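Local structure of superoxide dismutase (Leishmania major, 4F2N) at residues B[154-159]-B[171-176]. The protein catalyses the dismutation of superoxide to molecular oxygen and hydrogen peroxide at a protein-bound iron centre. Sequence-based numbering, arbitrary orientation.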
ATOM      1  N   SER B 154       2.321  -1.524  -0.962  1.00 16.39           N
ATOM      2  CA  SER B 154       1.665  -2.641  -0.255  1.00 15.82           C
ATOM      3  C   SER B 154       2.052  -3.970  -0.874  1.00 15.66           C
ATOM      4  O   SER B 154       2.233  -4.060  -2.107  1.00 15.36           O
ATOM      5  CB  SER B 154       0.144  -2.510  -0.345  1.00 15.92           C
ATOM      6  OG  SER B 154      -0.284  -1.195   0.008  1.00 16.45           O
ATOM      7  N   GLY B 155       2.133  -5.012  -0.071  1.00 14.94           N
ATOM      8  CA  GLY B 155       2.231  -6.365  -0.660  1.00 15.55           C
ATOM      9  C   GLY B 155       2.587  -7.413   0.364  1.00 15.72           C
ATOM     10  O   GLY B 155       2.345  -7.230   1.558  1.00 16.30           O
ATOM     11  N   TRP B 156       3.236  -8.467  -0.119  1.00 16.19           N
ATOM     12  CA  TRP B 156       3.501  -9.692   0.631  1.00 16.51           C
ATOM     13  C   TRP B 156       4.887 -10.170   0.292  1.00 16.44           C
ATOM     14  O   TRP B 156       5.350 -10.052  -0.879  1.00 17.01           O
ATOM     15  CB  TRP B 156       2.467 -10.786   0.223  1.00 16.29           C
ATOM     16  CG  TRP B 156       1.045 -10.377   0.527  1.00 16.39           C
ATOM     17  CD1 TRP B 156       0.186  -9.609  -0.275  1.00 16.96           C
ATOM     18  CD2 TRP B 156       0.259 -10.705   1.731  1.00 16.44           C
ATOM     19  NE1 TRP B 156      -1.033  -9.436   0.339  1.00 16.99           N
ATOM     20  CE2 TRP B 156      -1.042 -10.049   1.561  1.00 16.65           C
ATOM     21  CE3 TRP B 156       0.507 -11.438   2.895  1.00 16.74           C
ATOM     22  CZ2 TRP B 156      -2.041 -10.161   2.494  1.00 16.95           C
ATOM     23  CZ3 TRP B 156      -0.524 -11.533   3.867  1.00 16.64           C
ATOM     24  CH2 TRP B 156      -1.761 -10.912   3.664  1.00 16.76           C
ATOM     25  N   THR B 157       5.547 -10.742   1.286  1.00 16.91           N
ATOM     26  CA  THR B 157       6.819 -11.411   1.072  1.00 17.62           C
ATOM     27  C   THR B 157       6.635 -12.900   1.434  1.00 17.23           C
ATOM     28  O   THR B 157       6.034 -13.236   2.470  1.00 16.92           O
ATOM     29  CB  THR B 157       7.918 -10.773   1.933  1.00 18.61           C
ATOM     30  OG1 THR B 157       8.041  -9.408   1.532  1.00 21.88           O
ATOM     31  CG2 THR B 157       9.270 -11.459   1.711  1.00 18.84           C
ATOM     32  N   TRP B 158       7.185 -13.766   0.596  1.00 16.75           N
ATOM     33  CA  TRP B 158       6.857 -15.190   0.632  1.00 16.51           C
ATOM     34  C   TRP B 158       8.078 -16.034   0.674  1.00 16.17           C
ATOM     35  O   TRP B 158       9.096 -15.704   0.051  1.00 16.35           O
ATOM     36  CB  TRP B 158       6.164 -15.553  -0.687  1.00 16.46           C
ATOM     37  CG  TRP B 158       4.905 -14.776  -0.968  1.00 16.69           C
ATOM     38  CD1 TRP B 158       4.781 -13.560  -1.658  1.00 16.52           C
ATOM     39  CD2 TRP B 158       3.532 -15.157  -0.614  1.00 16.85           C
ATOM     40  NE1 TRP B 158       3.471 -13.179  -1.726  1.00 16.44           N
ATOM     41  CE2 TRP B 158       2.666 -14.073  -1.117  1.00 16.57           C
ATOM     42  CE3 TRP B 158       2.951 -16.246   0.055  1.00 16.81           C
ATOM     43  CZ2 TRP B 158       1.274 -14.096  -0.964  1.00 16.99           C
ATOM     44  CZ3 TRP B 158       1.544 -16.259   0.226  1.00 17.15           C
ATOM     45  CH2 TRP B 158       0.724 -15.203  -0.298  1.00 17.15           C
ATOM     46  N   LEU B 159       7.974 -17.164   1.357  1.00 18.90           N
ATOM     47  CA  LEU B 159       8.899 -18.294   1.145  1.00 17.68           C
ATOM     48  C   LEU B 159       8.100 -19.370   0.416  1.00 17.81           C
ATOM     49  O   LEU B 159       7.043 -19.801   0.893  1.00 19.18           O
ATOM     50  CB  LEU B 159       9.435 -18.832   2.490  1.00 18.42           C
ATOM     51  CG  LEU B 159      10.396 -20.042   2.452  1.00 18.07           C
ATOM     52  CD1 LEU B 159      11.695 -19.700   1.735  1.00 17.43           C
ATOM     53  CD2 LEU B 159      10.694 -20.467   3.890  1.00 20.03           C
ATOM     54  N   ASP B 171      10.155 -14.630  -2.565  1.00 22.74           N
ATOM     55  CA  ASP B 171       9.486 -13.883  -3.611  1.00 26.06           C
ATOM     56  C   ASP B 171       8.672 -12.772  -2.941  1.00 26.19           C
ATOM     57  O   ASP B 171       8.100 -13.005  -1.896  1.00 25.76           O
ATOM     58  CB  ASP B 171       8.541 -14.847  -4.330  1.00 29.50           C
ATOM     59  CG  ASP B 171       8.036 -14.314  -5.638  1.00 36.56           C
ATOM     60  OD1 ASP B 171       8.858 -13.753  -6.407  1.00 42.74           O
ATOM     61  OD2 ASP B 171       6.815 -14.479  -5.919  1.00 40.05           O
ATOM     62  N   SER B 172       8.644 -11.581  -3.526  1.00 21.28           N
ATOM     63  CA  SER B 172       7.786 -10.489  -3.052  1.00 20.56           C
ATOM     64  C   SER B 172       6.732 -10.235  -4.092  1.00 19.75           C
ATOM     65  O   SER B 172       7.023 -10.287  -5.299  1.00 19.10           O
ATOM     66  CB  SER B 172       8.617  -9.232  -2.854  1.00 22.10           C
ATOM     67  OG  SER B 172       9.322  -9.350  -1.636  1.00 23.30           O
ATOM     68  N   THR B 173       5.501  -9.963  -3.656  1.00 18.68           N
ATOM     69  CA  THR B 173       4.466  -9.559  -4.592  1.00 18.15           C
ATOM     70  C   THR B 173       3.922  -8.169  -4.186  1.00 17.69           C
ATOM     71  O   THR B 173       4.085  -7.739  -3.035  1.00 17.33           O
ATOM     72  CB  THR B 173       3.303 -10.570  -4.648  1.00 17.94           C
ATOM     73  OG1 THR B 173       2.778 -10.773  -3.312  1.00 17.28           O
ATOM     74  CG2 THR B 173       3.769 -11.951  -5.258  1.00 18.75           C
ATOM     75  N   SER B 174       3.301  -7.491  -5.138  1.00 17.09           N
ATOM     76  CA  SER B 174       2.689  -6.181  -4.911  1.00 17.11           C
ATOM     77  C   SER B 174       1.172  -6.381  -4.675  1.00 16.90           C
ATOM     78  O   SER B 174       0.519  -7.157  -5.400  1.00 16.60           O
ATOM     79  CB  SER B 174       2.916  -5.312  -6.163  1.00 17.82           C
ATOM     80  OG  SER B 174       2.130  -4.111  -6.159  1.00 18.05           O
ATOM     81  N   ASN B 175       0.622  -5.640  -3.718  1.00 16.23           N
ATOM     82  CA  ASN B 175      -0.845  -5.556  -3.538  1.00 16.31           C
ATOM     83  C   ASN B 175      -1.469  -6.929  -3.229  1.00 16.68           C
ATOM     84  O   ASN B 175      -1.177  -7.465  -2.174  1.00 16.28           O
ATOM     85  CB  ASN B 175      -1.530  -4.838  -4.714  1.00 16.04           C
ATOM     86  CG  ASN B 175      -1.146  -3.349  -4.765  1.00 16.13           C
ATOM     87  OD1 ASN B 175      -0.585  -2.836  -3.796  1.00 15.46           O
ATOM     88  ND2 ASN B 175      -1.432  -2.662  -5.888  1.00 15.76           N
ATOM     89  N   ALA B 176      -2.309  -7.460  -4.123  1.00 16.74           N
ATOM     90  CA  ALA B 176      -2.935  -8.766  -3.884  1.00 17.75           C
ATOM     91  C   ALA B 176      -2.168  -9.920  -4.519  1.00 18.31           C
ATOM     92  O   ALA B 176      -2.599 -11.065  -4.448  1.00 18.63           O
ATOM     93  CB  ALA B 176      -4.397  -8.785  -4.351  1.00 17.54           C
TER
HETATM   94  O   HOH W   1       0.585  -0.623  -3.036  1.00 14.30           O
HETATM   95  O   HOH W   2       3.049  -2.444  -4.245  1.00 15.13           O
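Trp-158 reaches over to Thr-173 on the antiparallel partner strand and donates its indole N-H, NE1 to OG1, over 3.0 Å. The bond is nearly straight (169°), and the hydroxyl lies in the plane of the ring, at its edge. Thr-173 can receive it because chi1 of 55° sets OG1 between its own backbone N and carbonyl carbon; CG2 brushes the same indole, and OG1, besides taking the indole N-H, is also bonded to Gly-177 O. Trp-156 shares this face. Its CB packs 3.5 Å from Thr-173 OG1, while its ring turns an edge to the chain beyond the strand, CD1 standing 3.2 Å from Asn-175 O in the ring plane. Its NE1 is held by Gln-104, and the indole meets iron ligand His-108 edge-to-face. On the other face Thr-157 and Ser-172 pair through a weak hydrogen bond, OG1 to OG 3.4 Å. Gly-155 CA makes a CA-H...O contact of 3.3 Å with Thr-173 O. Farther along, Asn-175 N bonds to Ser-154 O at 2.8 Å. Such pairing illustrates the beta hairpin of the iron/manganese superoxide dismutase C-terminal domain, which here brings the side chain of Trp-156 to about 4 Å from the bound Fe (II) ion.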